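Local coordinates for protein acyl-coenzyme A oxidase 3 (Yarrowia lipolytica, PDB 5YS9) that oxidises acyl-CoA substrates of various chain lengths to (2E)-enoyl-CoA, using FAD as cofactor and oxygen as acceptor and releasing hydrogen peroxide, in peroxisomal fatty acid beta-oxidation, at residues A[39-44]-A[580-585]; A[132-135]-A[141-144]; A[645-650]-A[657-662]. All coordinates share one frame; numbering follows the deposited sequence.

Contact 1 (A[39-44]-A[580-585]); sequences KDMTEF and PYLINL
Leu582 pushes its two methyl groups between Met41 and Phe44, one helical turn apart on helix 38-46, and this fork carries most of the contact. The short helical segments approach to 12.0 Å between axes at an angle of 56°, so only the side chains bridge the gap.

The aromatic part is a CH-pi contact. CD1 of Leu582 sits over the centre of one face of Phe44, 3.5 Å from the ring centroid and 15° off the ring normal.

The aliphatic part belongs to the other branch: Met41 SD lies 3.4 Å from Leu582 CD2. Met41 leaves its backbone with CG anti to N (chi1 -166°), then bends twice, which carries CE on to 4.3 Å from Tyr581 CB. Ile570 of helix 547-573 touches both Leu582 and Phe44, while from helix 349-385 Tyr363 reaches Met41 and Met367 reaches Phe44.

Charge stays off the interface. Lys39 NZ and Glu43 OE1 form a salt bridge at 3.2 Å within their segment, weak as a hydrogen bond, and Glu43 OE2 binds Lys575.

Helix 38-46 thus meets helix 579-596 here through an apolar contact, with no hydrogen bond between the two segments to fix its direction.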
ATOM      1  N   LYS A  39     -11.706  24.629  18.938  1.00 48.45           N
ATOM      2  CA  LYS A  39     -11.575  25.795  18.051  1.00 53.70           C
ATOM      3  C   LYS A  39     -10.129  26.326  17.985  1.00 51.00           C
ATOM      4  O   LYS A  39      -9.623  26.638  16.894  1.00 53.33           O
ATOM      5  CB  LYS A  39     -12.607  26.873  18.462  1.00 62.06           C
ATOM      6  CG  LYS A  39     -12.267  28.340  18.201  1.00 72.83           C
ATOM      7  CD  LYS A  39     -12.524  29.224  19.428  1.00 79.72           C
ATOM      8  CE  LYS A  39     -11.855  30.601  19.323  1.00 87.73           C
ATOM      9  NZ  LYS A  39     -12.509  31.526  18.345  1.00 88.37           N
ATOM     10  N   ASP A  40      -9.443  26.399  19.114  1.00 48.09           N
ATOM     11  CA  ASP A  40      -8.065  26.920  19.082  1.00 48.17           C
ATOM     12  C   ASP A  40      -7.059  25.962  18.440  1.00 44.73           C
ATOM     13  O   ASP A  40      -6.044  26.401  17.892  1.00 42.50           O
ATOM     14  CB  ASP A  40      -7.590  27.314  20.472  1.00 48.56           C
ATOM     15  CG  ASP A  40      -8.361  28.484  21.052  1.00 50.34           C
ATOM     16  OD1 ASP A  40      -8.954  29.297  20.301  1.00 49.54           O
ATOM     17  OD2 ASP A  40      -8.345  28.592  22.298  1.00 58.35           O
ATOM     18  N   MET A  41      -7.322  24.658  18.515  1.00 40.33           N
ATOM     19  CA  MET A  41      -6.494  23.689  17.816  1.00 39.61           C
ATOM     20  C   MET A  41      -6.729  23.768  16.285  1.00 37.57           C
ATOM     21  O   MET A  41      -5.791  23.691  15.506  1.00 40.51           O
ATOM     22  CB  MET A  41      -6.778  22.287  18.372  1.00 45.44           C
ATOM     23  CG  MET A  41      -5.761  21.233  17.991  1.00 45.10           C
ATOM     24  SD  MET A  41      -4.135  21.711  18.561  1.00 49.31           S
ATOM     25  CE  MET A  41      -3.984  20.736  20.054  1.00 43.93           C
ATOM     26  N   THR A  42      -7.974  23.987  15.876  1.00 34.40           N
ATOM     27  CA  THR A  42      -8.320  24.193  14.494  1.00 36.91           C
ATOM     28  C   THR A  42      -7.682  25.468  13.941  1.00 41.13           C
ATOM     29  O   THR A  42      -7.210  25.462  12.787  1.00 43.90           O
ATOM     30  CB  THR A  42      -9.847  24.237  14.296  1.00 34.18           C
ATOM     31  OG1 THR A  42     -10.442  23.145  15.004  1.00 35.98           O
ATOM     32  CG2 THR A  42     -10.187  24.121  12.866  1.00 32.29           C
ATOM     33  N   GLU A  43      -7.646  26.538  14.746  1.00 44.87           N
ATOM     34  CA  GLU A  43      -6.897  27.791  14.371  1.00 46.33           C
ATOM     35  C   GLU A  43      -5.385  27.591  14.180  1.00 42.04           C
ATOM     36  O   GLU A  43      -4.791  28.122  13.228  1.00 38.86           O
ATOM     37  CB  GLU A  43      -7.145  28.935  15.369  1.00 48.98           C
ATOM     38  CG  GLU A  43      -8.405  29.745  15.064  1.00 51.58           C
ATOM     39  CD  GLU A  43      -8.842  30.620  16.215  1.00 54.63           C
ATOM     40  OE1 GLU A  43     -10.077  30.819  16.354  1.00 54.83           O
ATOM     41  OE2 GLU A  43      -7.948  31.074  16.976  1.00 53.88           O
ATOM     42  N   PHE A  44      -4.763  26.809  15.053  1.00 38.48           N
ATOM     43  CA  PHE A  44      -3.377  26.468  14.821  1.00 40.14           C
ATOM     44  C   PHE A  44      -3.154  25.699  13.496  1.00 38.35           C
ATOM     45  O   PHE A  44      -2.234  26.000  12.774  1.00 37.15           O
ATOM     46  CB  PHE A  44      -2.805  25.681  15.998  1.00 45.35           C
ATOM     47  CG  PHE A  44      -1.383  25.239  15.778  1.00 44.83           C
ATOM     48  CD1 PHE A  44      -0.363  26.165  15.772  1.00 44.02           C
ATOM     49  CD2 PHE A  44      -1.083  23.910  15.493  1.00 43.77           C
ATOM     50  CE1 PHE A  44       0.937  25.765  15.544  1.00 42.94           C
ATOM     51  CE2 PHE A  44       0.215  23.509  15.272  1.00 42.63           C
ATOM     52  CZ  PHE A  44       1.230  24.442  15.297  1.00 40.95           C
ATOM     53  N   PRO A 580       0.811  23.288  25.164  1.00 42.38           N
ATOM     54  CA  PRO A 580       1.398  22.063  25.778  1.00 42.27           C
ATOM     55  C   PRO A 580       0.987  20.773  25.091  1.00 40.84           C
ATOM     56  O   PRO A 580       1.772  19.823  25.083  1.00 42.24           O
ATOM     57  CB  PRO A 580       0.923  22.077  27.231  1.00 38.57           C
ATOM     58  CG  PRO A 580       0.285  23.400  27.438  1.00 39.21           C
ATOM     59  CD  PRO A 580      -0.029  24.031  26.116  1.00 38.52           C
ATOM     60  N   TYR A 581      -0.221  20.751  24.528  1.00 42.38           N
ATOM     61  CA  TYR A 581      -0.770  19.539  23.852  1.00 40.52           C
ATOM     62  C   TYR A 581      -0.119  19.362  22.482  1.00 40.07           C
ATOM     63  O   TYR A 581       0.190  18.242  22.086  1.00 37.25           O
ATOM     64  CB  TYR A 581      -2.307  19.569  23.807  1.00 39.27           C
ATOM     65  CG  TYR A 581      -2.855  19.793  25.215  1.00 42.13           C
ATOM     66  CD1 TYR A 581      -2.885  18.747  26.164  1.00 40.43           C
ATOM     67  CD2 TYR A 581      -3.273  21.066  25.626  1.00 41.29           C
ATOM     68  CE1 TYR A 581      -3.318  18.972  27.460  1.00 39.26           C
ATOM     69  CE2 TYR A 581      -3.731  21.295  26.926  1.00 38.48           C
ATOM     70  CZ  TYR A 581      -3.739  20.264  27.822  1.00 39.12           C
ATOM     71  OH  TYR A 581      -4.179  20.530  29.070  1.00 39.41           O
ATOM     72  N   LEU A 582       0.157  20.476  21.791  1.00 38.71           N
ATOM     73  CA  LEU A 582       0.957  20.421  20.575  1.00 34.96           C
ATOM     74  C   LEU A 582       2.411  19.941  20.808  1.00 36.41           C
ATOM     75  O   LEU A 582       2.935  19.127  20.029  1.00 39.08           O
ATOM     76  CB  LEU A 582       0.929  21.773  19.894  1.00 35.91           C
ATOM     77  CG  LEU A 582      -0.405  22.220  19.275  1.00 34.61           C
ATOM     78  CD1 LEU A 582      -0.255  23.649  18.789  1.00 35.80           C
ATOM     79  CD2 LEU A 582      -0.799  21.331  18.119  1.00 35.26           C
ATOM     80  N   ILE A 583       3.067  20.420  21.865  1.00 36.97           N
ATOM     81  CA  ILE A 583       4.441  19.991  22.166  1.00 38.33           C
ATOM     82  C   ILE A 583       4.454  18.495  22.418  1.00 40.24           C
ATOM     83  O   ILE A 583       5.385  17.803  21.982  1.00 39.63           O
ATOM     84  CB  ILE A 583       5.082  20.782  23.357  1.00 39.94           C
ATOM     85  CG1 ILE A 583       5.558  22.149  22.858  1.00 44.05           C
ATOM     86  CG2 ILE A 583       6.323  20.096  23.923  1.00 37.01           C
ATOM     87  CD1 ILE A 583       5.567  23.191  23.959  1.00 47.67           C
ATOM     88  N   ASN A 584       3.434  18.024  23.140  1.00 40.90           N
ATOM     89  CA  ASN A 584       3.213  16.611  23.391  1.00 44.14           C
ATOM     90  C   ASN A 584       3.139  15.854  22.069  1.00 39.78           C
ATOM     91  O   ASN A 584       3.775  14.845  21.923  1.00 40.12           O
ATOM     92  CB  ASN A 584       1.896  16.387  24.187  1.00 45.02           C
ATOM     93  CG  ASN A 584       2.047  16.521  25.705  1.00 45.83           C
ATOM     94  OD1 ASN A 584       1.036  16.603  26.380  1.00 45.85           O
ATOM     95  ND2 ASN A 584       3.270  16.505  26.242  1.00 40.50           N
ATOM     96  N   LEU A 585       2.340  16.341  21.126  1.00 39.13           N
ATOM     97  CA  LEU A 585       2.306  15.774  19.772  1.00 42.26           C
ATOM     98  C   LEU A 585       3.677  15.797  19.130  1.00 41.43           C
ATOM     99  O   LEU A 585       4.135  14.764  18.631  1.00 36.44           O
ATOM    100  CB  LEU A 585       1.361  16.545  18.832  1.00 40.77           C
ATOM    101  CG  LEU A 585      -0.035  16.003  18.546  1.00 46.64           C
ATOM    102  CD1 LEU A 585      -0.597  16.722  17.318  1.00 51.99           C
ATOM    103  CD2 LEU A 585      -0.045  14.490  18.327  1.00 50.15           C
TER

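Contact 2 (A[132-135]-A[141-144])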
ATOM      1  N   ALA A 132      -0.045  26.646 -18.457  1.00 41.23           N
ATOM      2  CA  ALA A 132       0.913  26.724 -19.567  1.00 41.17           C
ATOM      3  C   ALA A 132       0.697  27.954 -20.428  1.00 38.88           C
ATOM      4  O   ALA A 132       1.644  28.631 -20.719  1.00 42.24           O
ATOM      5  CB  ALA A 132       0.823  25.491 -20.426  1.00 42.78           C
ATOM      6  N   ILE A 133      -0.532  28.226 -20.852  1.00 39.95           N
ATOM      7  CA  ILE A 133      -0.799  29.405 -21.703  1.00 46.11           C
ATOM      8  C   ILE A 133      -0.572  30.747 -20.965  1.00 47.27           C
ATOM      9  O   ILE A 133      -0.137  31.715 -21.571  1.00 47.61           O
ATOM     10  CB  ILE A 133      -2.194  29.372 -22.410  1.00 47.05           C
ATOM     11  CG1 ILE A 133      -3.348  29.203 -21.421  1.00 50.63           C
ATOM     12  CG2 ILE A 133      -2.263  28.250 -23.450  1.00 47.54           C
ATOM     13  CD1 ILE A 133      -4.696  29.685 -21.960  1.00 52.84           C
ATOM     14  N   ARG A 134      -0.862  30.777 -19.662  1.00 52.96           N
ATOM     15  CA  ARG A 134      -0.613  31.933 -18.797  1.00 52.23           C
ATOM     16  C   ARG A 134       0.876  32.043 -18.438  1.00 50.04           C
ATOM     17  O   ARG A 134       1.448  33.098 -18.554  1.00 51.09           O
ATOM     18  CB  ARG A 134      -1.475  31.848 -17.549  1.00 54.59           C
ATOM     19  CG  ARG A 134      -1.602  33.136 -16.720  1.00 64.19           C
ATOM     20  CD  ARG A 134      -2.884  33.128 -15.870  1.00 70.64           C
ATOM     21  NE  ARG A 134      -3.102  31.828 -15.183  1.00 81.76           N
ATOM     22  CZ  ARG A 134      -4.287  31.240 -14.919  1.00 77.27           C
ATOM     23  NH1 ARG A 134      -5.450  31.798 -15.274  1.00 78.13           N
ATOM     24  NH2 ARG A 134      -4.304  30.065 -14.285  1.00 67.43           N
ATOM     25  N   GLY A 135       1.489  30.947 -18.028  1.00 46.30           N
ATOM     26  CA  GLY A 135       2.894  30.922 -17.704  1.00 47.16           C
ATOM     27  C   GLY A 135       3.850  31.082 -18.880  1.00 50.71           C
ATOM     28  O   GLY A 135       4.925  31.663 -18.715  1.00 52.41           O
ATOM     29  N   GLN A 141      -1.182  36.141 -26.785  1.00 48.35           N
ATOM     30  CA  GLN A 141      -1.500  34.718 -26.943  1.00 45.75           C
ATOM     31  C   GLN A 141      -2.500  34.246 -25.894  1.00 44.97           C
ATOM     32  O   GLN A 141      -3.518  33.669 -26.251  1.00 43.01           O
ATOM     33  CB  GLN A 141      -0.225  33.862 -26.903  1.00 44.35           C
ATOM     34  CG  GLN A 141       0.608  34.062 -28.159  1.00 40.28           C
ATOM     35  CD  GLN A 141       1.897  33.305 -28.127  1.00 39.84           C
ATOM     36  OE1 GLN A 141       2.573  33.223 -27.076  1.00 35.56           O
ATOM     37  NE2 GLN A 141       2.260  32.728 -29.290  1.00 34.48           N
ATOM     38  N   TYR A 142      -2.213  34.504 -24.617  1.00 45.41           N
ATOM     39  CA  TYR A 142      -3.194  34.291 -23.527  1.00 51.65           C
ATOM     40  C   TYR A 142      -4.574  34.862 -23.885  1.00 46.94           C
ATOM     41  O   TYR A 142      -5.556  34.135 -23.888  1.00 56.84           O
ATOM     42  CB  TYR A 142      -2.694  34.915 -22.194  1.00 54.22           C
ATOM     43  CG  TYR A 142      -3.586  34.649 -20.998  1.00 48.88           C
ATOM     44  CD1 TYR A 142      -3.560  33.413 -20.388  1.00 50.05           C
ATOM     45  CD2 TYR A 142      -4.461  35.620 -20.494  1.00 45.00           C
ATOM     46  CE1 TYR A 142      -4.365  33.125 -19.304  1.00 46.56           C
ATOM     47  CE2 TYR A 142      -5.271  35.347 -19.393  1.00 46.31           C
ATOM     48  CZ  TYR A 142      -5.216  34.073 -18.810  1.00 49.57           C
ATOM     49  OH  TYR A 142      -5.970  33.678 -17.722  1.00 46.40           O
ATOM     50  N   ASP A 143      -4.632  36.144 -24.232  1.00 47.14           N
ATOM     51  CA  ASP A 143      -5.907  36.832 -24.471  1.00 47.07           C
ATOM     52  C   ASP A 143      -6.658  36.174 -25.611  1.00 46.55           C
ATOM     53  O   ASP A 143      -7.897  36.081 -25.564  1.00 48.46           O
ATOM     54  CB  ASP A 143      -5.712  38.335 -24.790  1.00 49.64           C
ATOM     55  CG  ASP A 143      -5.235  39.183 -23.576  1.00 52.05           C
ATOM     56  OD1 ASP A 143      -5.277  38.715 -22.408  1.00 45.65           O
ATOM     57  OD2 ASP A 143      -4.806  40.345 -23.819  1.00 57.67           O
ATOM     58  N   TYR A 144      -5.912  35.717 -26.627  1.00 43.98           N
ATOM     59  CA  TYR A 144      -6.520  35.023 -27.772  1.00 45.48           C
ATOM     60  C   TYR A 144      -7.244  33.723 -27.375  1.00 45.31           C
ATOM     61  O   TYR A 144      -8.402  33.520 -27.727  1.00 42.34           O
ATOM     62  CB  TYR A 144      -5.480  34.705 -28.822  1.00 45.60           C
ATOM     63  CG  TYR A 144      -6.003  33.887 -29.996  1.00 48.92           C
ATOM     64  CD1 TYR A 144      -6.715  34.504 -31.025  1.00 44.80           C
ATOM     65  CD2 TYR A 144      -5.764  32.487 -30.084  1.00 49.38           C
ATOM     66  CE1 TYR A 144      -7.179  33.780 -32.107  1.00 47.44           C
ATOM     67  CE2 TYR A 144      -6.226  31.746 -31.176  1.00 47.34           C
ATOM     68  CZ  TYR A 144      -6.921  32.403 -32.179  1.00 47.49           C
ATOM     69  OH  TYR A 144      -7.362  31.742 -33.259  1.00 43.81           O
TER
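Tyr142 lays its ring alongside the end of helix 116-136, touching both Ile133 and Arg134. The backbones are close at this corner, with the CA atoms of Ile133 and Tyr142 5.7 Å apart. Tyr142 CG stands anti to its own backbone N, and this swings the ring back across the short connection toward the preceding helix.

The tighter part is the aliphatic stem of Arg134 against the CD1 and CE1 side of the ring. It runs beside the ring in the same direction as the tyrosine, its CB 3.6 Å from Tyr142 CE1 and its CD 3.6 Å from Tyr142 OH. The Ile133 contacts at the base of the ring are looser. Ile133 O lies 4.0 Å from Tyr142 CD1, at the ring edge and near its plane, and on the buried side the Ile133 side chain adds an apolar touch, CD1 to Tyr142 CD1 at 4.2 Å.

Farther out the contact opens toward solvent, where Arg134 is exposed and one hydrogen bond joins the outer ends. The arginine chain bends at chi3 (45°) and turns its guanidinium back to the phenol, so that NH1 donates to Tyr142 OH at 3.1 Å. The bond is far from straight, with an N-H...O angle of 143°, and the hydroxyl sits at the guanidinium edge, tilted somewhat from its plane. Guanidinium and ring planes stand 48° apart, so the two groups do not stack.

Gln141 turns elsewhere: its OE1 accepts from the amide of Thr138, and its amide group also bonds to the backbone of Met276 and Met278. The whole is a tight corner between two consecutive helices, 116-136 and 139-147, in the N-terminal helical region, with the second helix pinned to the chain that follows strand 262-272.

Contact 3 (A[645-650]-A[657-662]); sequences NAPIGN and KHYFAK
Pro647 and Tyr659 bring their backbones within 4.9 Å, CA to CA, where helix 655-666 packs back on the loop that leads into it. Asn645 leaves the preceding helix 641-644 with positive phi, and the chain then tightens into a turn in which Gly649 N bonds to Ala646 O at 3.2 Å. The turn presents Pro647 directly to the helix.

The proline ring is the wedge. Its CB presses on the helix backbone, 3.3 Å from Tyr659 N, while its CG meets Lys662 CB at 3.9 Å, the two side chains crossing at about a right angle. Beyond that point Lys662 bends away, and its NZ bonds to Ser71 OG.

Ile648 and Tyr659 run side by side in the same direction. With chi1 at 64°, CG1 of Ile648 lies between the backbone N and carbonyl carbon, and the CG2 branch is the one set over the tyrosine ring, 4.2 Å from Tyr659 CG and offset toward the rim of that face.

At the other flank the end of the Asn650 side chain lies over one face of the His658 imidazole, nearer the rim than the centre. The ring's rotation is tied down by a hydrogen bond from its NE2 position to Asp652 OD1, within the connecting loop.

Tyr659 also meets the ring of His433 and, across the dimer interface, Trp199 of the second subunit. Its side chain is about 8 Å from a bound FAD, so this loop-helix packing lies near the cofactor, at the subunit boundary characteristic of the acyl-CoA oxidase dimer.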
ATOM      1  N   ASN A 645     -16.868  10.253   5.185  1.00 32.75           N
ATOM      2  CA  ASN A 645     -17.354   9.327   4.181  1.00 33.00           C
ATOM      3  C   ASN A 645     -17.062   7.879   4.527  1.00 31.28           C
ATOM      4  O   ASN A 645     -16.702   7.099   3.668  1.00 30.90           O
ATOM      5  CB  ASN A 645     -16.851   9.684   2.789  1.00 33.85           C
ATOM      6  CG  ASN A 645     -17.768   9.188   1.688  1.00 31.57           C
ATOM      7  OD1 ASN A 645     -17.383   9.138   0.547  1.00 37.27           O
ATOM      8  ND2 ASN A 645     -18.976   8.826   2.035  1.00 27.48           N
ATOM      9  N   ALA A 646     -17.177   7.550   5.801  1.00 31.55           N
ATOM     10  CA  ALA A 646     -17.036   6.191   6.269  1.00 28.99           C
ATOM     11  C   ALA A 646     -17.896   6.024   7.504  1.00 28.88           C
ATOM     12  O   ALA A 646     -17.799   6.823   8.412  1.00 34.11           O
ATOM     13  CB  ALA A 646     -15.588   5.894   6.568  1.00 27.97           C
ATOM     14  N   PRO A 647     -18.693   4.976   7.584  1.00 27.23           N
ATOM     15  CA  PRO A 647     -19.605   4.794   8.712  1.00 27.74           C
ATOM     16  C   PRO A 647     -18.930   4.637  10.064  1.00 29.73           C
ATOM     17  O   PRO A 647     -19.421   5.145  11.044  1.00 35.85           O
ATOM     18  CB  PRO A 647     -20.347   3.510   8.369  1.00 28.65           C
ATOM     19  CG  PRO A 647     -19.805   3.031   7.088  1.00 28.05           C
ATOM     20  CD  PRO A 647     -19.064   4.142   6.445  1.00 29.12           C
ATOM     21  N   ILE A 648     -17.832   3.914  10.109  1.00 30.66           N
ATOM     22  CA  ILE A 648     -17.113   3.676  11.346  1.00 29.85           C
ATOM     23  C   ILE A 648     -16.417   4.931  11.877  1.00 29.37           C
ATOM     24  O   ILE A 648     -16.040   4.993  13.025  1.00 30.02           O
ATOM     25  CB  ILE A 648     -16.167   2.462  11.234  1.00 30.74           C
ATOM     26  CG1 ILE A 648     -15.066   2.708  10.217  1.00 28.77           C
ATOM     27  CG2 ILE A 648     -16.953   1.216  10.867  1.00 29.53           C
ATOM     28  CD1 ILE A 648     -14.032   1.618  10.176  1.00 29.29           C
ATOM     29  N   GLY A 649     -16.218   5.910  11.009  1.00 28.47           N
ATOM     30  CA  GLY A 649     -15.627   7.180  11.374  1.00 29.41           C
ATOM     31  C   GLY A 649     -16.529   8.370  11.678  1.00 30.41           C
ATOM     32  O   GLY A 649     -16.044   9.471  11.820  1.00 30.34           O
ATOM     33  N   ASN A 650     -17.835   8.170  11.744  1.00 30.89           N
ATOM     34  CA  ASN A 650     -18.765   9.285  12.016  1.00 33.09           C
ATOM     35  C   ASN A 650     -18.541   9.930  13.386  1.00 30.22           C
ATOM     36  O   ASN A 650     -18.020   9.273  14.342  1.00 31.80           O
ATOM     37  CB  ASN A 650     -20.235   8.861  11.863  1.00 32.35           C
ATOM     38  CG  ASN A 650     -20.606   8.523  10.425  1.00 33.71           C
ATOM     39  OD1 ASN A 650     -19.954   8.954   9.465  1.00 34.02           O
ATOM     40  ND2 ASN A 650     -21.667   7.726  10.272  1.00 34.86           N
ATOM     41  N   LYS A 657     -23.932   0.738  14.234  1.00 33.94           N
ATOM     42  CA  LYS A 657     -25.234   1.151  13.733  1.00 36.50           C
ATOM     43  C   LYS A 657     -25.108   1.782  12.336  1.00 36.16           C
ATOM     44  O   LYS A 657     -25.857   1.437  11.447  1.00 37.61           O
ATOM     45  CB  LYS A 657     -25.868   2.113  14.709  1.00 41.85           C
ATOM     46  CG  LYS A 657     -27.308   2.469  14.411  1.00 48.25           C
ATOM     47  CD  LYS A 657     -27.918   3.219  15.585  1.00 52.63           C
ATOM     48  CE  LYS A 657     -29.353   2.788  15.833  1.00 59.55           C
ATOM     49  NZ  LYS A 657     -29.941   3.649  16.890  1.00 62.97           N
ATOM     50  N   HIS A 658     -24.170   2.697  12.132  1.00 32.12           N
ATOM     51  CA  HIS A 658     -24.054   3.357  10.826  1.00 33.82           C
ATOM     52  C   HIS A 658     -23.547   2.413   9.704  1.00 32.70           C
ATOM     53  O   HIS A 658     -24.082   2.418   8.619  1.00 32.26           O
ATOM     54  CB  HIS A 658     -23.136   4.570  10.901  1.00 33.77           C
ATOM     55  CG  HIS A 658     -23.635   5.635  11.818  1.00 36.54           C
ATOM     56  ND1 HIS A 658     -24.833   6.290  11.614  1.00 34.27           N
ATOM     57  CD2 HIS A 658     -23.093   6.164  12.947  1.00 34.46           C
ATOM     58  CE1 HIS A 658     -25.026   7.146  12.608  1.00 33.04           C
ATOM     59  NE2 HIS A 658     -23.978   7.098  13.418  1.00 35.05           N
ATOM     60  N   TYR A 659     -22.514   1.637  10.015  1.00 33.07           N
ATOM     61  CA  TYR A 659     -21.956   0.577   9.180  1.00 32.12           C
ATOM     62  C   TYR A 659     -23.003  -0.420   8.733  1.00 31.95           C
ATOM     63  O   TYR A 659     -23.150  -0.668   7.535  1.00 32.38           O
ATOM     64  CB  TYR A 659     -20.905  -0.169  10.012  1.00 34.29           C
ATOM     65  CG  TYR A 659     -20.002  -1.150   9.328  1.00 33.16           C
ATOM     66  CD1 TYR A 659     -19.649  -1.029   8.003  1.00 33.22           C
ATOM     67  CD2 TYR A 659     -19.397  -2.129  10.057  1.00 36.14           C
ATOM     68  CE1 TYR A 659     -18.779  -1.912   7.413  1.00 34.77           C
ATOM     69  CE2 TYR A 659     -18.511  -3.019   9.476  1.00 35.80           C
ATOM     70  CZ  TYR A 659     -18.186  -2.901   8.159  1.00 34.97           C
ATOM     71  OH  TYR A 659     -17.287  -3.782   7.567  1.00 37.66           O
ATOM     72  N   PHE A 660     -23.772  -0.970   9.669  1.00 32.66           N
ATOM     73  CA  PHE A 660     -24.884  -1.862   9.263  1.00 34.84           C
ATOM     74  C   PHE A 660     -25.917  -1.086   8.389  1.00 33.52           C
ATOM     75  O   PHE A 660     -26.457  -1.654   7.415  1.00 31.12           O
ATOM     76  CB  PHE A 660     -25.543  -2.525  10.489  1.00 33.62           C
ATOM     77  CG  PHE A 660     -26.541  -3.635  10.176  1.00 32.25           C
ATOM     78  CD1 PHE A 660     -26.118  -4.846   9.652  1.00 35.67           C
ATOM     79  CD2 PHE A 660     -27.882  -3.492  10.484  1.00 33.21           C
ATOM     80  CE1 PHE A 660     -27.002  -5.899   9.413  1.00 34.87           C
ATOM     81  CE2 PHE A 660     -28.790  -4.510  10.233  1.00 36.22           C
ATOM     82  CZ  PHE A 660     -28.343  -5.729   9.707  1.00 39.73           C
ATOM     83  N   ALA A 661     -26.154   0.192   8.715  1.00 28.01           N
ATOM     84  CA  ALA A 661     -27.086   1.000   7.942  1.00 28.19           C
ATOM     85  C   ALA A 661     -26.599   1.170   6.531  1.00 30.19           C
ATOM     86  O   ALA A 661     -27.403   1.095   5.612  1.00 30.77           O
ATOM     87  CB  ALA A 661     -27.349   2.375   8.590  1.00 26.43           C
ATOM     88  N   LYS A 662     -25.281   1.390   6.372  1.00 32.70           N
ATOM     89  CA  LYS A 662     -24.674   1.776   5.079  1.00 34.07           C
ATOM     90  C   LYS A 662     -24.689   0.570   4.137  1.00 32.27           C
ATOM     91  O   LYS A 662     -25.076   0.670   2.965  1.00 33.72           O
ATOM     92  CB  LYS A 662     -23.234   2.319   5.276  1.00 34.92           C
ATOM     93  CG  LYS A 662     -22.902   3.570   4.476  1.00 35.60           C
ATOM     94  CD  LYS A 662     -22.990   3.324   3.006  1.00 36.18           C
ATOM     95  CE  LYS A 662     -22.523   4.531   2.168  1.00 38.81           C
ATOM     96  NZ  LYS A 662     -23.361   5.739   2.321  1.00 38.97           N
TER

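Overall arrangement
The three contacts are well separated and share no element; even contacts 1 and 3, the nearest pair, have about 15 Å between their closest atoms. Contact 1 is the buried one and the only one to join distant parts of the sequence, tying the N-terminal region to the C-terminal helices by apolar packing. Contacts 2 and 3 are local and partly buried, each closing a short connection. Contact 2, toward the surface, is the one with a hydrogen bond across its segments, whereas contact 3 relies on a proline wedge and covered ring faces. Contact 3 also has the second subunit and FAD nearby; no other chain touches contacts 1 and 2.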